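YHR177W (Saccharomyces cerevisiae, PDB 4M8B) probably acts as a fungal transcription regulator, binding DNA through the WOPR domain of the Gti1/Pac2 family, the part of the longer protein present here. Local coordinates at residues C[55-60]-C[137-142]; C[85-90]-C[114-119]; C[11-16]-C[157-162]. All coordinates share one frame; numbering follows the deposited sequence.

Contact 1 (C[55-60]-C[137-142]). With EDO (1,2-ethanediol), chain D.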
loop_
_atom_site.group_PDB
_atom_site.type_symbol
_atom_site.label_atom_id
_atom_site.label_comp_id
_atom_site.label_asym_id
_atom_site.label_seq_id
_atom_site.Cartn_x
_atom_site.Cartn_y
_atom_site.Cartn_z
ATOM N N PHE C 55 -0.390 0.707 9.663
ATOM C CA PHE C 55 0.226 0.688 10.984
ATOM C C PHE C 55 0.601 2.081 11.468
ATOM O O PHE C 55 0.992 2.943 10.683
ATOM C CB PHE C 55 1.440 -0.254 11.034
ATOM C CG PHE C 55 2.525 0.077 10.042
ATOM C CD1 PHE C 55 2.496 -0.451 8.759
ATOM C CD2 PHE C 55 3.588 0.893 10.397
ATOM C CE1 PHE C 55 3.497 -0.160 7.844
ATOM C CE2 PHE C 55 4.595 1.188 9.487
ATOM C CZ PHE C 55 4.548 0.660 8.209
ATOM N N ASN C 56 0.456 2.289 12.771
ATOM C CA ASN C 56 0.903 3.512 13.414
ATOM C C ASN C 56 2.405 3.412 13.662
ATOM O O ASN C 56 2.869 2.464 14.295
ATOM C CB ASN C 56 0.162 3.703 14.738
ATOM C CG ASN C 56 0.364 5.078 15.329
ATOM O OD1 ASN C 56 1.452 5.649 15.261
ATOM N ND2 ASN C 56 -0.694 5.623 15.920
ATOM N N GLU C 57 3.161 4.380 13.154
ATOM C CA GLU C 57 4.616 4.363 13.285
ATOM C C GLU C 57 5.064 4.385 14.746
ATOM O O GLU C 57 5.918 3.598 15.153
ATOM C CB GLU C 57 5.238 5.533 12.516
ATOM C CG GLU C 57 6.717 5.744 12.782
ATOM C CD GLU C 57 7.342 6.751 11.831
ATOM O OE1 GLU C 57 8.294 7.449 12.242
ATOM O OE2 GLU C 57 6.888 6.837 10.670
ATOM N N GLU C 58 4.473 5.279 15.531
ATOM C CA GLU C 58 4.837 5.432 16.936
ATOM C C GLU C 58 4.446 4.225 17.790
ATOM O O GLU C 58 5.252 3.727 18.573
ATOM C CB GLU C 58 4.220 6.709 17.520
ATOM C CG GLU C 58 4.832 8.011 17.001
ATOM C CD GLU C 58 4.392 8.362 15.587
ATOM O OE1 GLU C 58 5.124 9.119 14.908
ATOM O OE2 GLU C 58 3.317 7.893 15.156
ATOM N N LYS C 59 3.211 3.757 17.634
ATOM C CA LYS C 59 2.685 2.682 18.472
ATOM C C LYS C 59 3.220 1.294 18.122
ATOM O O LYS C 59 3.091 0.362 18.913
ATOM C CB LYS C 59 1.153 2.662 18.428
ATOM C CG LYS C 59 0.482 3.889 19.030
ATOM C CD LYS C 59 -1.025 3.692 19.136
ATOM C CE LYS C 59 -1.696 4.871 19.825
ATOM N NZ LYS C 59 -3.158 4.650 20.018
ATOM N N SER C 60 3.814 1.150 16.941
ATOM C CA SER C 60 4.281 -0.160 16.496
ATOM C C SER C 60 5.797 -0.231 16.393
ATOM O O SER C 60 6.377 -1.313 16.443
ATOM C CB SER C 60 3.653 -0.535 15.152
ATOM O OG SER C 60 4.156 0.277 14.105
ATOM N N LEU C 137 1.744 14.830 16.258
ATOM C CA LEU C 137 1.236 14.176 15.080
ATOM C C LEU C 137 1.669 12.757 15.012
ATOM O O LEU C 137 2.814 12.483 15.196
ATOM C CB LEU C 137 1.787 14.889 13.882
ATOM C CG LEU C 137 0.794 15.681 13.086
ATOM C CD1 LEU C 137 -0.213 16.365 13.968
ATOM C CD2 LEU C 137 1.539 16.687 12.263
ATOM N N GLU C 138 0.744 11.859 14.745
ATOM C CA GLU C 138 1.080 10.476 14.605
ATOM C C GLU C 138 1.191 10.186 13.148
ATOM O O GLU C 138 0.666 10.898 12.359
ATOM C CB GLU C 138 0.078 9.597 15.319
ATOM C CG GLU C 138 0.308 9.600 16.814
ATOM C CD GLU C 138 -0.703 8.829 17.611
ATOM O OE1 GLU C 138 -1.511 8.113 17.037
ATOM O OE2 GLU C 138 -0.701 8.931 18.830
ATOM N N THR C 139 1.970 9.189 12.801
ATOM C CA THR C 139 2.185 8.843 11.402
ATOM C C THR C 139 1.585 7.483 11.056
ATOM O O THR C 139 1.930 6.468 11.662
ATOM C CB THR C 139 3.683 8.848 11.055
ATOM O OG1 THR C 139 4.237 10.134 11.357
ATOM C CG2 THR C 139 3.893 8.543 9.581
ATOM N N PHE C 140 0.682 7.469 10.080
ATOM C CA PHE C 140 0.049 6.228 9.649
ATOM C C PHE C 140 0.578 5.787 8.294
ATOM O O PHE C 140 0.579 6.555 7.332
ATOM C CB PHE C 140 -1.472 6.386 9.610
ATOM C CG PHE C 140 -2.080 6.669 10.954
ATOM C CD1 PHE C 140 -2.260 7.972 11.388
ATOM C CD2 PHE C 140 -2.457 5.632 11.792
ATOM C CE1 PHE C 140 -2.813 8.237 12.632
ATOM C CE2 PHE C 140 -3.009 5.890 13.037
ATOM C CZ PHE C 140 -3.187 7.195 13.456
ATOM N N HIS C 141 1.039 4.544 8.231
ATOM C CA HIS C 141 1.577 3.990 7.001
ATOM C C HIS C 141 0.544 3.087 6.356
ATOM O O HIS C 141 -0.145 2.334 7.042
ATOM C CB HIS C 141 2.841 3.184 7.289
ATOM C CG HIS C 141 3.939 3.981 7.906
ATOM N ND1 HIS C 141 5.173 4.151 7.303
ATOM C CD2 HIS C 141 4.011 4.659 9.079
ATOM C CE1 HIS C 141 5.941 4.892 8.070
ATOM N NE2 HIS C 141 5.258 5.215 9.159
ATOM N N LEU C 142 0.433 3.160 5.035
ATOM C CA LEU C 142 -0.478 2.284 4.316
ATOM C C LEU C 142 0.250 1.544 3.201
ATOM O O LEU C 142 0.895 2.157 2.349
ATOM C CB LEU C 142 -1.676 3.072 3.773
ATOM C CG LEU C 142 -2.792 2.228 3.153
ATOM C CD1 LEU C 142 -4.143 2.913 3.294
ATOM C CD2 LEU C 142 -2.489 1.951 1.690
HETATM C C1 EDO D . 4.365 4.311 3.727
HETATM O O1 EDO D . 3.739 5.142 4.714
HETATM C C2 EDO D . 5.730 3.883 4.245
HETATM O O2 EDO D . 5.573 2.791 5.159
#
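H141 and E57 meet across this contact, with the rim of the F55 ring over part of one face of the imidazole. NE2 of H141 donates to OE2 of E57 over 2.8 Å, the carboxylate oxygen lying in the ring plane and offering its anti lone pair. Because E57 holds CG anti to its backbone N (chi1 170°) and runs extended from there, its acid reaches across to the imidazole. The F55 ring lies nearly parallel to the imidazole but slid along it, centroids 4.5 Å apart, so that CB of H141 makes a CH-pi contact with its face. A flat phenyl suits this place because it meets both the methylene and the ring of the histidine. Also at the edge of H141, ND1 bonds O2 of an ethanediol molecule, probably from the crystallisation liquor.

The backbones pair antiparallel: F55 and H141 exchange two hydrogen bonds. E57, the first residue of helix 57-60, still gives its N to T139 O at 2.8 Å; beyond it a side chain takes over, OE2 of E58 accepting from T139 N at 3.0 Å on its syn side. N56 caps that helix, its OD1 receiving a weak bond from E58 N, while its ND2 donates to OE1 of E138 at 2.8 Å, from above the carboxylate plane. An asparagine can thus do both jobs with one amide.

A strand running straight into an N-capped helix ends the pairing here, the nearest atom about 5 Å from the bound DNA. Further out, W65 meets the F55 ring, while F23 and F27 of helix 16-28 pack on F140. Strand 137-147 lies between strands 51-56 and 113-128 in the antiparallel sheet; on the latter side E138 and F140 are hydrogen-bonded to F127 and L125.

Contact 2 (C[85-90]-C[114-119]); sequences EYNRLG and FYTGLL
E85 and T116 meet through their side chains beside the corner at which strand 113-128 is broken. The glutamate side chain is extended, which carries OE1 to the hydroxyl OG1 of T116. That hydroxyl donates to OE1 from above the carboxylate plane; the modelled 2.5 Å is too short to be read closely at this resolution. T116 places OG1 between its own N and carbonyl carbon (chi1 66°), and from there OG1 also accepts from L118 N at 3.3 Å, an ST turn. One hydroxyl thus ties the acid to the corner at G117, whose positive phi suits a residue without a side chain. L118 brings CB and CD2 beside the same OE1, so the acid has an apolar neighbour as well.

In F114, CG likewise lies between N and carbonyl carbon (chi1 73°). This turns the ring back over the neighbouring strand, where CE1 packs on CB of N87 at 3.4 Å and the edge faces R88 O. CD1 of L89 comes within 4.0 Å of CD1 of F114, an apolar contact. On the other face of the sheet, Y86 and Y115 form a non-hydrogen-bonded pair: CB of Y86 touches CD1 of Y115 (3.9 Å), while the phenol of Y86 leads away. Y115 is also engaged by R84 in a cation-pi contact and by the ring of F106.

Backbone bonds hold the frame: N87 and F114 exchange two, and T116 N donates to E85 O at 3.0 Å, whereas E85 N to L118 O is weak. Since E85 is buried, with F69 and W71 against it, the hydroxyl offers its carboxylate a polar partner that probably offsets part of the cost of burial.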
loop_
_atom_site.group_PDB
_atom_site.type_symbol
_atom_site.label_atom_id
_atom_site.label_comp_id
_atom_site.label_asym_id
_atom_site.label_seq_id
_atom_site.Cartn_x
_atom_site.Cartn_y
_atom_site.Cartn_z
ATOM N N GLU C 85 7.831 -5.878 -8.273
ATOM C CA GLU C 85 8.608 -7.055 -7.901
ATOM C C GLU C 85 9.328 -7.628 -9.117
ATOM O O GLU C 85 8.762 -7.692 -10.211
ATOM C CB GLU C 85 7.720 -8.134 -7.280
ATOM C CG GLU C 85 8.514 -9.291 -6.688
ATOM C CD GLU C 85 7.730 -10.588 -6.635
ATOM O OE1 GLU C 85 6.600 -10.626 -7.161
ATOM O OE2 GLU C 85 8.250 -11.574 -6.069
ATOM N N TYR C 86 10.576 -8.045 -8.920
ATOM C CA TYR C 86 11.366 -8.636 -9.995
ATOM C C TYR C 86 12.155 -9.858 -9.527
ATOM O O TYR C 86 12.624 -9.910 -8.389
ATOM C CB TYR C 86 12.313 -7.598 -10.607
ATOM C CG TYR C 86 13.408 -7.124 -9.675
ATOM C CD1 TYR C 86 14.593 -7.833 -9.547
ATOM C CD2 TYR C 86 13.263 -5.961 -8.936
ATOM C CE1 TYR C 86 15.596 -7.403 -8.701
ATOM C CE2 TYR C 86 14.264 -5.522 -8.088
ATOM C CZ TYR C 86 15.427 -6.247 -7.974
ATOM O OH TYR C 86 16.426 -5.815 -7.131
ATOM N N ASN C 87 12.295 -10.838 -10.417
ATOM C CA ASN C 87 13.113 -12.018 -10.156
ATOM C C ASN C 87 14.109 -12.256 -11.286
ATOM O O ASN C 87 14.153 -11.497 -12.254
ATOM C CB ASN C 87 12.236 -13.260 -9.970
ATOM C CG ASN C 87 11.417 -13.210 -8.699
ATOM O OD1 ASN C 87 11.775 -12.522 -7.743
ATOM N ND2 ASN C 87 10.312 -13.948 -8.676
ATOM N N ARG C 88 14.906 -13.313 -11.159
ATOM C CA ARG C 88 15.847 -13.691 -12.208
ATOM C C ARG C 88 15.364 -14.937 -12.946
ATOM O O ARG C 88 14.578 -15.719 -12.408
ATOM C CB ARG C 88 17.244 -13.906 -11.625
ATOM C CG ARG C 88 17.252 -14.611 -10.279
ATOM C CD ARG C 88 18.651 -14.628 -9.685
ATOM N NE ARG C 88 19.603 -15.295 -10.568
ATOM C CZ ARG C 88 20.909 -15.370 -10.336
ATOM N NH1 ARG C 88 21.424 -14.813 -9.249
ATOM N NH2 ARG C 88 21.701 -15.997 -11.195
ATOM N N LEU C 89 15.835 -15.116 -14.177
ATOM C CA LEU C 89 15.346 -16.185 -15.048
ATOM C C LEU C 89 15.842 -17.577 -14.646
ATOM O O LEU C 89 16.477 -17.745 -13.604
ATOM C CB LEU C 89 15.708 -15.893 -16.508
ATOM C CG LEU C 89 14.970 -14.746 -17.207
ATOM C CD1 LEU C 89 13.469 -14.989 -17.193
ATOM C CD2 LEU C 89 15.307 -13.395 -16.588
ATOM N N GLY C 90 15.539 -18.570 -15.477
ATOM C CA GLY C 90 15.910 -19.948 -15.202
ATOM C C GLY C 90 17.337 -20.283 -15.593
ATOM O O GLY C 90 18.282 -19.910 -14.898
ATOM N N PHE C 114 13.401 -10.062 -14.488
ATOM C CA PHE C 114 12.079 -9.830 -15.066
ATOM C C PHE C 114 11.072 -9.378 -14.015
ATOM O O PHE C 114 11.204 -9.697 -12.834
ATOM C CB PHE C 114 11.565 -11.089 -15.772
ATOM C CG PHE C 114 11.137 -12.185 -14.833
ATOM C CD1 PHE C 114 12.074 -12.917 -14.124
ATOM C CD2 PHE C 114 9.795 -12.492 -14.672
ATOM C CE1 PHE C 114 11.681 -13.929 -13.263
ATOM C CE2 PHE C 114 9.397 -13.503 -13.814
ATOM C CZ PHE C 114 10.342 -14.222 -13.108
ATOM N N TYR C 115 10.064 -8.630 -14.452
ATOM C CA TYR C 115 9.005 -8.183 -13.559
ATOM C C TYR C 115 7.897 -9.229 -13.466
ATOM O O TYR C 115 7.416 -9.732 -14.481
ATOM C CB TYR C 115 8.457 -6.828 -14.012
ATOM C CG TYR C 115 9.465 -5.706 -13.883
ATOM C CD1 TYR C 115 9.900 -5.284 -12.636
ATOM C CD2 TYR C 115 9.984 -5.074 -15.002
ATOM C CE1 TYR C 115 10.824 -4.264 -12.506
ATOM C CE2 TYR C 115 10.910 -4.049 -14.880
ATOM C CZ TYR C 115 11.324 -3.650 -13.629
ATOM O OH TYR C 115 12.241 -2.634 -13.493
ATOM N N THR C 116 7.504 -9.555 -12.239
ATOM C CA THR C 116 6.554 -10.635 -11.990
ATOM C C THR C 116 5.106 -10.222 -12.245
ATOM O O THR C 116 4.274 -11.047 -12.619
ATOM C CB THR C 116 6.681 -11.164 -10.552
ATOM O OG1 THR C 116 6.288 -10.141 -9.630
ATOM C CG2 THR C 116 8.120 -11.573 -10.265
ATOM N N GLY C 117 4.809 -8.945 -12.037
ATOM C CA GLY C 117 3.455 -8.452 -12.194
ATOM C C GLY C 117 2.874 -8.008 -10.866
ATOM O O GLY C 117 1.919 -7.233 -10.823
ATOM N N LEU C 118 3.453 -8.508 -9.778
ATOM C CA LEU C 118 3.051 -8.084 -8.444
ATOM C C LEU C 118 3.475 -6.635 -8.224
ATOM O O LEU C 118 4.546 -6.217 -8.666
ATOM C CB LEU C 118 3.678 -8.981 -7.378
ATOM C CG LEU C 118 3.308 -8.645 -5.931
ATOM C CD1 LEU C 118 1.844 -8.958 -5.668
ATOM C CD2 LEU C 118 4.208 -9.374 -4.942
ATOM N N LEU C 119 2.627 -5.872 -7.545
ATOM C CA LEU C 119 2.881 -4.454 -7.325
ATOM C C LEU C 119 2.576 -4.044 -5.886
ATOM O O LEU C 119 1.743 -4.656 -5.218
ATOM C CB LEU C 119 2.045 -3.614 -8.293
ATOM C CG LEU C 119 2.389 -3.717 -9.780
ATOM C CD1 LEU C 119 1.221 -3.255 -10.630
ATOM C CD2 LEU C 119 3.621 -2.890 -10.088
#

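Contact 3 (C[11-16]-C[157-162]); sequences GYIDDE and RRPSEN
Charge pairing joins D15 to R158. NH2 of R158 meets OD1 of D15 at 2.8 Å, in a salt bridge where the oxygen lies at the edge of the guanidinium and the carboxylate plane stands almost perpendicular to it. The arginine chain bends at chi3 (46°), which lets one face of its guanidinium lie over CB of D14. E161 adds a longer, purely electrostatic link to NH1, making a three-residue network.

One backbone hydrogen bond, from Y12 N to R157 O at 2.9 Å, fastens the two loops; the donor comes from above the carbonyl plane. Glycine suits position 11 because a CB would point at R157 O and collide with it.

Apolar contact comes from the compact P159 ring, whose CG touches CD1 of I13 at 3.8 Å, while CG of R158 faces the edge of the Y12 ring.

D15 is the N-cap of helix 16-28. D18 in its first turn receives R158 NE and S160 OG, and P159 packs on V22. The contact thus joins the loop between strand 9-10 and helix 16-28 to the loop between helices 148-153 and 172-179, about 12 Å from the bound DNA at its nearest atom, with Y12 set edge-to-face against Y146 of strand 137-147.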
loop_
_atom_site.group_PDB
_atom_site.type_symbol
_atom_site.label_atom_id
_atom_site.label_comp_id
_atom_site.label_asym_id
_atom_site.label_seq_id
_atom_site.Cartn_x
_atom_site.Cartn_y
_atom_site.Cartn_z
ATOM N N GLY C 11 -8.846 -5.185 -0.619
ATOM C CA GLY C 11 -9.306 -4.389 -1.739
ATOM C C GLY C 11 -8.192 -3.749 -2.544
ATOM O O GLY C 11 -7.055 -4.226 -2.545
ATOM N N TYR C 12 -8.532 -2.664 -3.234
ATOM C CA TYR C 12 -7.578 -1.932 -4.059
ATOM C C TYR C 12 -7.735 -0.426 -3.870
ATOM O O TYR C 12 -8.843 0.103 -3.951
ATOM C CB TYR C 12 -7.765 -2.288 -5.533
ATOM C CG TYR C 12 -6.923 -1.451 -6.461
ATOM C CD1 TYR C 12 -5.570 -1.711 -6.620
ATOM C CD2 TYR C 12 -7.477 -0.400 -7.179
ATOM C CE1 TYR C 12 -4.789 -0.947 -7.469
ATOM C CE2 TYR C 12 -6.705 0.372 -8.030
ATOM C CZ TYR C 12 -5.360 0.093 -8.171
ATOM O OH TYR C 12 -4.578 0.852 -9.013
ATOM N N ILE C 13 -6.623 0.260 -3.622
ATOM C CA ILE C 13 -6.650 1.704 -3.420
ATOM C C ILE C 13 -6.360 2.433 -4.730
ATOM O O ILE C 13 -5.324 2.204 -5.355
ATOM C CB ILE C 13 -5.621 2.142 -2.361
ATOM C CG1 ILE C 13 -5.804 1.336 -1.071
ATOM C CG2 ILE C 13 -5.721 3.638 -2.104
ATOM C CD1 ILE C 13 -7.237 1.250 -0.591
ATOM N N ASP C 14 -7.274 3.308 -5.144
ATOM C CA ASP C 14 -7.092 4.062 -6.381
ATOM C C ASP C 14 -6.888 5.556 -6.132
ATOM O O ASP C 14 -5.982 6.168 -6.700
ATOM C CB ASP C 14 -8.270 3.842 -7.332
ATOM C CG ASP C 14 -8.030 4.449 -8.700
ATOM O OD1 ASP C 14 -7.385 3.784 -9.538
ATOM O OD2 ASP C 14 -8.479 5.590 -8.937
ATOM N N ASP C 15 -7.727 6.137 -5.278
ATOM C CA ASP C 15 -7.659 7.568 -4.993
ATOM C C ASP C 15 -7.800 7.880 -3.502
ATOM O O ASP C 15 -7.834 6.974 -2.670
ATOM C CB ASP C 15 -8.722 8.328 -5.792
ATOM C CG ASP C 15 -10.135 8.017 -5.331
ATOM O OD1 ASP C 15 -10.374 6.888 -4.856
ATOM O OD2 ASP C 15 -11.008 8.901 -5.445
ATOM N N GLU C 16 -7.885 9.166 -3.175
ATOM C CA GLU C 16 -7.923 9.604 -1.782
ATOM C C GLU C 16 -9.206 9.192 -1.062
ATOM O O GLU C 16 -9.227 9.079 0.164
ATOM C CB GLU C 16 -7.714 11.120 -1.683
ATOM C CG GLU C 16 -6.396 11.606 -2.273
ATOM C CD GLU C 16 -6.156 13.090 -2.049
ATOM O OE1 GLU C 16 -6.699 13.648 -1.070
ATOM O OE2 GLU C 16 -5.421 13.699 -2.855
ATOM N N ARG C 157 -11.800 -5.184 -5.178
ATOM C CA ARG C 157 -12.797 -4.153 -4.904
ATOM C C ARG C 157 -12.200 -2.927 -4.217
ATOM O O ARG C 157 -11.441 -3.045 -3.254
ATOM C CB ARG C 157 -13.926 -4.718 -4.037
ATOM C CG ARG C 157 -14.622 -5.931 -4.627
ATOM C CD ARG C 157 -15.829 -6.324 -3.794
ATOM N NE ARG C 157 -16.838 -5.269 -3.768
ATOM C CZ ARG C 157 -17.912 -5.281 -2.987
ATOM N NH1 ARG C 157 -18.119 -6.294 -2.157
ATOM N NH2 ARG C 157 -18.777 -4.276 -3.032
ATOM N N ARG C 158 -12.555 -1.749 -4.719
ATOM C CA ARG C 158 -12.184 -0.507 -4.062
ATOM C C ARG C 158 -13.066 -0.313 -2.837
ATOM O O ARG C 158 -14.249 -0.651 -2.865
ATOM C CB ARG C 158 -12.356 0.669 -5.021
ATOM C CG ARG C 158 -11.568 0.541 -6.311
ATOM C CD ARG C 158 -11.857 1.706 -7.236
ATOM N NE ARG C 158 -11.807 2.981 -6.526
ATOM C CZ ARG C 158 -12.184 4.144 -7.046
ATOM N NH1 ARG C 158 -12.642 4.201 -8.288
ATOM N NH2 ARG C 158 -12.106 5.250 -6.318
ATOM N N PRO C 159 -12.488 0.215 -1.747
ATOM C CA PRO C 159 -13.269 0.510 -0.543
ATOM C C PRO C 159 -14.464 1.415 -0.849
ATOM O O PRO C 159 -15.545 1.196 -0.306
ATOM C CB PRO C 159 -12.263 1.238 0.355
ATOM C CG PRO C 159 -10.932 0.704 -0.074
ATOM C CD PRO C 159 -11.048 0.473 -1.556
ATOM N N SER C 160 -14.270 2.402 -1.718
ATOM C CA SER C 160 -15.323 3.363 -2.049
ATOM C C SER C 160 -16.464 2.756 -2.865
ATOM O O SER C 160 -17.505 3.385 -3.044
ATOM C CB SER C 160 -14.739 4.579 -2.775
ATOM O OG SER C 160 -14.102 4.200 -3.982
ATOM N N GLU C 161 -16.265 1.538 -3.360
ATOM C CA GLU C 161 -17.313 0.818 -4.080
ATOM C C GLU C 161 -17.687 -0.451 -3.323
ATOM O O GLU C 161 -18.219 -1.401 -3.896
ATOM C CB GLU C 161 -16.853 0.476 -5.499
ATOM C CG GLU C 161 -16.472 1.692 -6.329
ATOM C CD GLU C 161 -15.978 1.326 -7.717
ATOM O OE1 GLU C 161 -16.005 0.125 -8.064
ATOM O OE2 GLU C 161 -15.562 2.239 -8.462
ATOM N N ASN C 162 -17.399 -0.450 -2.026
ATOM C CA ASN C 162 -17.641 -1.601 -1.166
ATOM C C ASN C 162 -18.490 -1.187 0.026
ATOM O O ASN C 162 -18.011 -0.487 0.922
ATOM C CB ASN C 162 -16.308 -2.197 -0.695
ATOM C CG ASN C 162 -16.472 -3.510 0.066
ATOM O OD1 ASN C 162 -17.509 -3.774 0.677
ATOM N ND2 ASN C 162 -15.430 -4.333 0.042
#

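Overall arrangement
The three contacts nest one within another without crossing. From the N terminus, the chain leaves strand 9-10 through residues 11-16, which are met by 157-162 in contact 3, closing the outermost and longest loop. Inside it, residues 55-60 meet 137-142 in contact 1, and inside that, 85-90 meet 114-119 in contact 2. Contacts 1 and 2 sit on opposite sides of the chain's centre, about 30 Å apart between centres, yet are joined through strands 113-128 and 137-147, neighbours in one sheet. Contact 3 ties the loop ahead of helix 16-28 to the loop beyond helix 148-153, joining an early part of the chain to a late one.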